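Local coordinates for protein pullulanase (PDB 2WAN) that hydrolyses the alpha-1,6-glucosidic linkages of pullulan and related branched starch polysaccharides, as a debranching enzyme of the alpha-amylase superfamily, at residues Asn307-Leu318 against Glu595-Val603; Met451-Ala459 against Val516-Thr524. All blocks are in the same frame, centred on the assembly; numbering follows the deposited sequence.

In this enzyme, loops on the outside of the (beta/alpha)8 barrel are held in two different ways. Contact 1 sets the linker 307-318, which leads into the beta-sheet of the family 48 carbohydrate-binding module, against the start of helix 597-614. A glycerol, probably from the crystallisation liquor, lies about 3 Å from the His596 side chain in contact 1. Contact 2 lies within the catalytic part itself and joins two loops, 451-459 and 516-524. Their centres are 34 Å apart and their nearest atoms about 8 Å, so the two do not touch. Helix 597-614 relates them: its first turns carry contact 1, while Trp610 and Tyr614 farther along it pack on Pro517 of contact 2.

Contact 1: Asn307-Leu318 against Glu595-Val603; sequences NLPRYDYSGNDL and EHPMAQKFV
The ammonium group of Lys601 is gripped from several sides: NZ donates to Gly315 O at 2.9 Å, gives a second hydrogen bond to a water 2.8 Å from NZ, and forms a salt bridge with Asp605 one helical turn on. The donor stands 30° out of the Gly315 carbonyl plane, and the same water reaches back weakly to Ser314 O. Extended through its first three torsions, the lysine chain bends only at chi4 (45°), which turns NZ to Gly315 after CD has passed 3.3 Å from Tyr313 O.

In Met598 beside it, the bend at chi2 (-59°) carries SD to the backbone of Tyr313, whose N-H makes a weak, rather bent hydrogen bond to the sulfur; chi3 then sets CE against Tyr313 CB and, about at right angles to that, Leu318 CD1, 3.8 Å from CE. Trp332 also packs on this methionine. Within the linker, Tyr313 OH donates to Asp317 OD1 at 2.5 Å on the syn side of a carboxylate that is also salt-bridged to Arg330.

At the other end Asn307 OD1 comes obliquely to the His596 ring, 3.0 Å from ND1 but at an angle too poor for a hydrogen bond; its hydrogen-bond partner is Tyr572 OH, whose ring stacks on that of His596. Lys601, Met598 and Pro597, whose CD touches Asn307 OD1, thus chiefly join the loop entering the carbohydrate-binding module to the N-terminal turns of a barrel helix, with His596 at the N-cap position. Asp605 probably balances the lysine's charge, while Gly315 O and the water help to solvate it.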
loop_
_atom_site.group_PDB
_atom_site.type_symbol
_atom_site.label_atom_id
_atom_site.label_comp_id
_atom_site.label_asym_id
_atom_site.label_seq_id
_atom_site.Cartn_x
_atom_site.Cartn_y
_atom_site.Cartn_z
ATOM N N ASN A 307 5.211 12.002 18.846
ATOM C CA ASN A 307 5.746 10.632 18.753
ATOM C C ASN A 307 6.188 10.060 20.098
ATOM O O ASN A 307 6.272 8.846 20.254
ATOM C CB ASN A 307 6.967 10.541 17.824
ATOM C CG ASN A 307 6.680 10.947 16.391
ATOM O OD1 ASN A 307 5.539 11.174 15.988
ATOM N ND2 ASN A 307 7.749 11.043 15.602
ATOM N N LEU A 308 6.499 10.942 21.050
ATOM C CA LEU A 308 7.114 10.535 22.325
ATOM C C LEU A 308 6.202 9.628 23.160
ATOM O O LEU A 308 4.978 9.783 23.141
ATOM C CB LEU A 308 7.558 11.769 23.137
ATOM C CG LEU A 308 8.693 12.628 22.552
ATOM C CD1 LEU A 308 8.865 13.942 23.321
ATOM C CD2 LEU A 308 9.995 11.863 22.520
ATOM N N PRO A 309 6.792 8.670 23.902
ATOM C CA PRO A 309 6.017 7.731 24.714
ATOM C C PRO A 309 4.958 8.370 25.631
ATOM O O PRO A 309 3.927 7.752 25.897
ATOM C CB PRO A 309 7.098 7.027 25.535
ATOM C CG PRO A 309 8.248 6.982 24.576
ATOM C CD PRO A 309 8.223 8.321 23.901
ATOM N N ARG A 310 5.198 9.594 26.096
ATOM C CA ARG A 310 4.241 10.255 26.989
ATOM C C ARG A 310 2.888 10.549 26.323
ATOM O O ARG A 310 1.889 10.694 27.023
ATOM C CB ARG A 310 4.834 11.525 27.598
ATOM C CG ARG A 310 5.041 12.662 26.623
ATOM C CD ARG A 310 5.474 13.931 27.342
ATOM N NE ARG A 310 4.474 14.376 28.305
ATOM C CZ ARG A 310 4.676 15.320 29.218
ATOM N NH1 ARG A 310 5.853 15.925 29.315
ATOM N NH2 ARG A 310 3.699 15.650 30.045
ATOM N N TYR A 311 2.876 10.635 24.989
ATOM C CA TYR A 311 1.651 10.858 24.206
ATOM C C TYR A 311 1.198 9.591 23.491
ATOM O O TYR A 311 0.366 9.661 22.575
ATOM C CB TYR A 311 1.858 11.977 23.170
ATOM C CG TYR A 311 2.473 13.227 23.759
ATOM C CD1 TYR A 311 1.745 14.025 24.640
ATOM C CD2 TYR A 311 3.778 13.605 23.444
ATOM C CE1 TYR A 311 2.297 15.163 25.205
ATOM C CE2 TYR A 311 4.346 14.764 24.003
ATOM C CZ TYR A 311 3.590 15.530 24.883
ATOM O OH TYR A 311 4.109 16.668 25.473
ATOM N N ASP A 312 1.736 8.446 23.906
ATOM C CA ASP A 312 1.419 7.183 23.256
ATOM C C ASP A 312 0.446 6.330 24.069
ATOM O O ASP A 312 0.793 5.756 25.111
ATOM C CB ASP A 312 2.686 6.404 22.916
ATOM C CG ASP A 312 2.380 5.087 22.251
ATOM O OD1 ASP A 312 1.670 5.108 21.216
ATOM O OD2 ASP A 312 2.828 4.040 22.778
ATOM N N TYR A 313 -0.784 6.258 23.580
ATOM C CA TYR A 313 -1.835 5.508 24.257
ATOM C C TYR A 313 -1.997 4.125 23.658
ATOM O O TYR A 313 -2.276 3.990 22.467
ATOM C CB TYR A 313 -3.166 6.263 24.202
ATOM C CG TYR A 313 -4.273 5.532 24.959
ATOM C CD1 TYR A 313 -4.283 5.503 26.354
ATOM C CD2 TYR A 313 -5.295 4.855 24.279
ATOM C CE1 TYR A 313 -5.270 4.828 27.058
ATOM C CE2 TYR A 313 -6.301 4.181 24.975
ATOM C CZ TYR A 313 -6.278 4.174 26.376
ATOM O OH TYR A 313 -7.246 3.511 27.095
ATOM N N SER A 314 -1.833 3.104 24.488
ATOM C CA SER A 314 -1.831 1.732 23.998
ATOM C C SER A 314 -3.088 0.931 24.347
ATOM O O SER A 314 -3.160 -0.263 24.042
ATOM C CB SER A 314 -0.565 1.001 24.457
ATOM O OG SER A 314 -0.509 0.901 25.864
ATOM N N GLY A 315 -4.073 1.570 24.977
ATOM C CA GLY A 315 -5.331 0.873 25.298
ATOM C C GLY A 315 -6.113 0.471 24.052
ATOM O O GLY A 315 -5.888 1.015 22.968
ATOM N N ASN A 316 -7.055 -0.458 24.218
ATOM C CA ASN A 316 -7.831 -0.995 23.094
ATOM C C ASN A 316 -9.247 -0.414 23.022
ATOM O O ASN A 316 -10.100 -0.955 22.319
ATOM C CB ASN A 316 -7.895 -2.530 23.186
ATOM C CG ASN A 316 -8.584 -3.020 24.477
ATOM O OD1 ASN A 316 -9.198 -2.241 25.214
ATOM N ND2 ASN A 316 -8.477 -4.317 24.747
ATOM N N ASP A 317 -9.473 0.705 23.721
ATOM C CA ASP A 317 -10.803 1.275 23.894
ATOM C C ASP A 317 -11.033 2.632 23.207
ATOM O O ASP A 317 -11.992 3.343 23.544
ATOM C CB ASP A 317 -11.157 1.374 25.392
ATOM C CG ASP A 317 -10.279 2.356 26.136
ATOM O OD1 ASP A 317 -9.116 2.560 25.725
ATOM O OD2 ASP A 317 -10.751 2.920 27.145
ATOM N N LEU A 318 -10.185 3.013 22.250
ATOM C CA LEU A 318 -10.517 4.225 21.486
ATOM C C LEU A 318 -11.853 4.037 20.748
ATOM O O LEU A 318 -12.133 2.953 20.197
ATOM C CB LEU A 318 -9.390 4.652 20.532
ATOM C CG LEU A 318 -8.074 5.103 21.197
ATOM C CD1 LEU A 318 -7.029 5.449 20.114
ATOM C CD2 LEU A 318 -8.294 6.296 22.118
ATOM N N GLU A 595 4.371 6.434 10.109
ATOM C CA GLU A 595 5.554 6.562 10.979
ATOM C C GLU A 595 5.232 7.262 12.313
ATOM O O GLU A 595 6.082 7.332 13.208
ATOM C CB GLU A 595 6.714 7.278 10.259
ATOM C CG GLU A 595 6.543 8.789 10.053
ATOM C CD GLU A 595 5.817 9.171 8.772
ATOM O OE1 GLU A 595 5.075 8.342 8.197
ATOM O OE2 GLU A 595 5.974 10.327 8.335
ATOM N N HIS A 596 4.021 7.797 12.426
ATOM C CA HIS A 596 3.547 8.398 13.676
ATOM C C HIS A 596 2.819 7.291 14.431
ATOM O O HIS A 596 1.821 6.775 13.921
ATOM C CB HIS A 596 2.580 9.556 13.403
ATOM C CG HIS A 596 3.229 10.848 12.989
ATOM N ND1 HIS A 596 4.581 11.105 13.119
ATOM C CD2 HIS A 596 2.685 11.974 12.475
ATOM C CE1 HIS A 596 4.836 12.336 12.700
ATOM N NE2 HIS A 596 3.704 12.881 12.300
ATOM N N PRO A 597 3.302 6.914 15.632
ATOM C CA PRO A 597 2.779 5.752 16.378
ATOM C C PRO A 597 1.243 5.649 16.491
ATOM O O PRO A 597 0.689 4.559 16.268
ATOM C CB PRO A 597 3.417 5.906 17.758
ATOM C CG PRO A 597 4.775 6.544 17.427
ATOM C CD PRO A 597 4.470 7.519 16.316
ATOM N N MET A 598 0.564 6.749 16.833
ATOM C CA MET A 598 -0.900 6.702 16.997
ATOM C C MET A 598 -1.637 6.610 15.666
ATOM O O MET A 598 -2.751 6.088 15.610
ATOM C CB MET A 598 -1.426 7.854 17.862
ATOM C CG MET A 598 -1.040 7.742 19.355
ATOM S SD MET A 598 -1.582 6.270 20.239
ATOM C CE MET A 598 -3.350 6.533 20.321
ATOM N N ALA A 599 -1.016 7.110 14.597
ATOM C CA ALA A 599 -1.579 6.948 13.263
ATOM C C ALA A 599 -1.427 5.469 12.856
ATOM O O ALA A 599 -2.377 4.832 12.360
ATOM C CB ALA A 599 -0.887 7.886 12.284
ATOM N N GLN A 600 -0.245 4.906 13.094
ATOM C CA GLN A 600 -0.043 3.472 12.865
ATOM C C GLN A 600 -1.040 2.628 13.678
ATOM O O GLN A 600 -1.626 1.673 13.158
ATOM C CB GLN A 600 1.399 3.062 13.206
ATOM C CG GLN A 600 1.751 1.599 12.831
ATOM C CD GLN A 600 3.090 1.185 13.422
ATOM O OE1 GLN A 600 3.231 1.087 14.639
ATOM N NE2 GLN A 600 4.083 0.969 12.562
ATOM N N LYS A 601 -1.219 2.972 14.953
ATOM C CA LYS A 601 -2.185 2.268 15.803
ATOM C C LYS A 601 -3.597 2.329 15.230
ATOM O O LYS A 601 -4.320 1.330 15.295
ATOM C CB LYS A 601 -2.162 2.821 17.235
ATOM C CG LYS A 601 -3.241 2.197 18.147
ATOM C CD LYS A 601 -3.150 2.761 19.559
ATOM C CE LYS A 601 -4.341 2.342 20.438
ATOM N NZ LYS A 601 -4.675 0.881 20.320
ATOM N N PHE A 602 -3.978 3.474 14.653
ATOM C CA PHE A 602 -5.293 3.603 14.048
ATOM C C PHE A 602 -5.495 2.545 12.952
ATOM O O PHE A 602 -6.559 1.922 12.852
ATOM C CB PHE A 602 -5.525 5.008 13.451
ATOM C CG PHE A 602 -6.822 5.106 12.689
ATOM C CD1 PHE A 602 -8.006 5.366 13.372
ATOM C CD2 PHE A 602 -6.882 4.851 11.303
ATOM C CE1 PHE A 602 -9.231 5.415 12.698
ATOM C CE2 PHE A 602 -8.105 4.898 10.634
ATOM C CZ PHE A 602 -9.274 5.179 11.338
ATOM N N VAL A 603 -4.479 2.371 12.116
ATOM C CA VAL A 603 -4.555 1.385 11.039
ATOM C C VAL A 603 -4.596 -0.031 11.613
ATOM O O VAL A 603 -5.425 -0.853 11.196
ATOM C CB VAL A 603 -3.383 1.556 10.031
ATOM C CG1 VAL A 603 -3.410 0.439 8.956
ATOM C CG2 VAL A 603 -3.478 2.923 9.371
HETATM O O HOH W 1 -2.394 -0.672 20.835
#

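Contact 2: Met451-Ala459 against Val516-Thr524; sequences MKNKGKYLA and VPEGAYATT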
loop_
_atom_site.group_PDB
_atom_site.type_symbol
_atom_site.label_atom_id
_atom_site.label_comp_id
_atom_site.label_asym_id
_atom_site.label_seq_id
_atom_site.Cartn_x
_atom_site.Cartn_y
_atom_site.Cartn_z
ATOM N N MET A 451 -30.142 -10.671 -10.611
ATOM C CA MET A 451 -30.155 -10.403 -9.172
ATOM C C MET A 451 -31.135 -9.272 -8.874
ATOM O O MET A 451 -31.205 -8.280 -9.622
ATOM C CB MET A 451 -28.737 -10.064 -8.701
ATOM C CG MET A 451 -27.861 -11.314 -8.542
ATOM S SD MET A 451 -26.096 -10.998 -8.449
ATOM C CE MET A 451 -25.719 -10.673 -10.179
ATOM N N LYS A 452 -31.881 -9.425 -7.778
ATOM C CA LYS A 452 -32.907 -8.442 -7.372
ATOM C C LYS A 452 -32.311 -7.199 -6.720
ATOM O O LYS A 452 -32.715 -6.070 -7.009
ATOM C CB LYS A 452 -33.910 -9.096 -6.403
ATOM C CG LYS A 452 -34.865 -10.086 -7.068
ATOM C CD LYS A 452 -35.829 -10.686 -6.037
ATOM C CE LYS A 452 -36.860 -11.604 -6.698
ATOM N NZ LYS A 452 -36.251 -12.874 -7.196
ATOM N N ASN A 453 -31.332 -7.404 -5.841
ATOM C CA ASN A 453 -30.735 -6.302 -5.071
ATOM C C ASN A 453 -29.635 -5.653 -5.882
ATOM O O ASN A 453 -28.457 -5.725 -5.534
ATOM C CB ASN A 453 -30.171 -6.828 -3.739
ATOM C CG ASN A 453 -31.273 -7.280 -2.790
ATOM O OD1 ASN A 453 -31.937 -6.449 -2.175
ATOM N ND2 ASN A 453 -31.465 -8.594 -2.664
ATOM N N LYS A 454 -30.028 -5.024 -6.983
ATOM C CA LYS A 454 -29.058 -4.555 -7.970
ATOM C C LYS A 454 -28.165 -3.457 -7.424
ATOM O O LYS A 454 -28.645 -2.459 -6.879
ATOM C CB LYS A 454 -29.767 -4.108 -9.246
ATOM C CG LYS A 454 -30.396 -5.267 -9.967
ATOM C CD LYS A 454 -30.897 -4.828 -11.339
ATOM C CE LYS A 454 -31.792 -5.870 -11.940
ATOM N NZ LYS A 454 -31.016 -7.041 -12.347
ATOM N N GLY A 455 -26.857 -3.695 -7.527
ATOM C CA GLY A 455 -25.830 -2.767 -7.067
ATOM C C GLY A 455 -25.546 -2.810 -5.569
ATOM O O GLY A 455 -24.832 -1.936 -5.056
ATOM N N LYS A 456 -26.043 -3.844 -4.884
ATOM C CA LYS A 456 -26.034 -3.902 -3.411
ATOM C C LYS A 456 -25.283 -5.109 -2.843
ATOM O O LYS A 456 -25.142 -6.126 -3.519
ATOM C CB LYS A 456 -27.472 -3.948 -2.877
ATOM C CG LYS A 456 -28.354 -2.785 -3.386
ATOM C CD LYS A 456 -27.958 -1.450 -2.735
ATOM C CE LYS A 456 -28.959 -0.343 -3.127
ATOM N NZ LYS A 456 -28.551 0.962 -2.555
ATOM N N TYR A 457 -24.811 -4.994 -1.600
ATOM C CA TYR A 457 -24.196 -6.136 -0.913
ATOM C C TYR A 457 -25.076 -7.375 -1.036
ATOM O O TYR A 457 -24.560 -8.479 -1.236
ATOM C CB TYR A 457 -23.971 -5.876 0.588
ATOM C CG TYR A 457 -23.103 -4.683 0.940
ATOM C CD1 TYR A 457 -21.782 -4.576 0.481
ATOM C CD2 TYR A 457 -23.601 -3.672 1.771
ATOM C CE1 TYR A 457 -20.984 -3.493 0.849
ATOM C CE2 TYR A 457 -22.809 -2.576 2.137
ATOM C CZ TYR A 457 -21.503 -2.494 1.660
ATOM O OH TYR A 457 -20.723 -1.407 2.010
ATOM N N LEU A 458 -26.388 -7.204 -0.856
ATOM C CA LEU A 458 -27.288 -8.361 -0.778
ATOM C C LEU A 458 -27.387 -9.156 -2.078
ATOM O O LEU A 458 -27.820 -10.311 -2.054
ATOM C CB LEU A 458 -28.710 -7.972 -0.291
ATOM C CG LEU A 458 -28.795 -7.571 1.189
ATOM C CD1 LEU A 458 -30.265 -7.398 1.556
ATOM C CD2 LEU A 458 -28.149 -8.608 2.114
ATOM N N ALA A 459 -27.004 -8.558 -3.210
ATOM C CA ALA A 459 -26.969 -9.318 -4.463
ATOM C C ALA A 459 -26.103 -10.578 -4.333
ATOM O O ALA A 459 -26.399 -11.591 -4.955
ATOM C CB ALA A 459 -26.490 -8.437 -5.631
ATOM N N VAL A 516 -16.606 1.855 8.981
ATOM C CA VAL A 516 -18.037 1.837 8.639
ATOM C C VAL A 516 -18.188 1.313 7.200
ATOM O O VAL A 516 -17.447 1.742 6.325
ATOM C CB VAL A 516 -18.663 3.269 8.703
ATOM C CG1 VAL A 516 -20.144 3.267 8.297
ATOM C CG2 VAL A 516 -18.461 3.916 10.114
ATOM N N PRO A 517 -19.150 0.389 6.953
ATOM C CA PRO A 517 -19.428 -0.055 5.587
ATOM C C PRO A 517 -20.030 1.055 4.740
ATOM O O PRO A 517 -20.847 1.845 5.235
ATOM C CB PRO A 517 -20.479 -1.162 5.785
ATOM C CG PRO A 517 -20.264 -1.637 7.190
ATOM C CD PRO A 517 -19.974 -0.357 7.930
ATOM N N GLU A 518 -19.632 1.113 3.470
ATOM C CA GLU A 518 -20.224 2.075 2.538
ATOM C C GLU A 518 -21.757 1.972 2.474
ATOM O O GLU A 518 -22.309 0.898 2.210
ATOM C CB GLU A 518 -19.615 1.917 1.144
ATOM C CG GLU A 518 -20.297 2.813 0.088
ATOM C CD GLU A 518 -20.213 4.298 0.405
ATOM O OE1 GLU A 518 -19.211 4.732 1.010
ATOM O OE2 GLU A 518 -21.156 5.070 0.020
ATOM N N GLY A 519 -22.430 3.107 2.669
ATOM C CA GLY A 519 -23.898 3.136 2.717
ATOM C C GLY A 519 -24.581 2.906 1.387
ATOM O O GLY A 519 -25.667 2.315 1.324
ATOM N N ALA A 520 -23.942 3.369 0.312
ATOM C CA ALA A 520 -24.541 3.303 -1.035
ATOM C C ALA A 520 -24.843 1.856 -1.454
ATOM O O ALA A 520 -25.761 1.622 -2.231
ATOM C CB ALA A 520 -23.629 3.991 -2.086
ATOM N N TYR A 521 -24.096 0.896 -0.905
ATOM C CA TYR A 521 -24.295 -0.521 -1.254
ATOM C C TYR A 521 -25.277 -1.248 -0.325
ATOM O O TYR A 521 -25.547 -2.431 -0.527
ATOM C CB TYR A 521 -22.930 -1.258 -1.292
ATOM C CG TYR A 521 -21.869 -0.574 -2.129
ATOM C CD1 TYR A 521 -22.201 0.032 -3.349
ATOM C CD2 TYR A 521 -20.529 -0.542 -1.716
ATOM C CE1 TYR A 521 -21.226 0.686 -4.134
ATOM C CE2 TYR A 521 -19.535 0.115 -2.498
ATOM C CZ TYR A 521 -19.913 0.714 -3.710
ATOM O OH TYR A 521 -18.972 1.349 -4.485
ATOM N N ALA A 522 -25.807 -0.538 0.684
ATOM C CA ALA A 522 -26.852 -1.082 1.560
ATOM C C ALA A 522 -28.224 -0.745 1.000
ATOM O O ALA A 522 -28.352 0.218 0.229
ATOM C CB ALA A 522 -26.711 -0.501 2.965
ATOM N N THR A 523 -29.254 -1.501 1.410
ATOM C CA THR A 523 -30.618 -1.204 0.975
ATOM C C THR A 523 -31.123 0.140 1.540
ATOM O O THR A 523 -32.044 0.762 0.992
ATOM C CB THR A 523 -31.623 -2.336 1.300
ATOM O OG1 THR A 523 -31.696 -2.539 2.717
ATOM C CG2 THR A 523 -31.216 -3.634 0.605
ATOM N N THR A 524 -30.503 0.571 2.630
ATOM C CA THR A 524 -30.740 1.900 3.195
ATOM C C THR A 524 -29.474 2.378 3.919
ATOM O O THR A 524 -28.752 1.571 4.514
ATOM C CB THR A 524 -31.934 1.908 4.197
ATOM O OG1 THR A 524 -32.112 3.236 4.710
ATOM C CG2 THR A 524 -31.664 0.984 5.380
HETATM O O HOH W 2 -27.105 -4.625 0.517
#
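Lys456 and Tyr521 bring the two loops to 4.4 Å between CA atoms, and a single backbone bond joins them there, Tyr457 N to Tyr521 O at 2.9 Å, just after the type II turn Asn453-Lys456. A water accepts from Leu458 N and donates to the same Tyr521 O, giving that carbonyl a second donor.

Tyr457 then reaches across the other loop. Tyr521 CB sits almost over the centre of its ring, 3.5 Å from the centroid in a CH-pi contact, and the Tyr521 ring turns its edge toward the same face in an offset edge-to-face pair, the planes 84° apart. Farther out, Tyr457 OH donates to Glu518 O at 2.8 Å, in the carbonyl plane and on a lone pair. Were Tyr457 an alanine, Glu518 O would probably lose this donor and a gap would be likely to open against Tyr521 CB.

Lys456 reaches the same loop at another point. Bent at chi2 (-72°) and extended beyond it, its chain lets NZ bridge two carbonyls, 2.9 Å from Ala520 O and 2.9 Å from Ala522 O, and NZ stands above the plane of the second. Thr523 CG2 meets Leu458 CD1, and Thr523 OG1 is hydrogen-bonded to Glu533 of helix 529-543.

Four carbonyls of 518-522 are therefore met by a phenol, an amide and one ammonium group. Two of these backbone carbonyls solvate the ammonium group, so the lysine probably helps to hold the chain from Ala520 to Ala522 in shape.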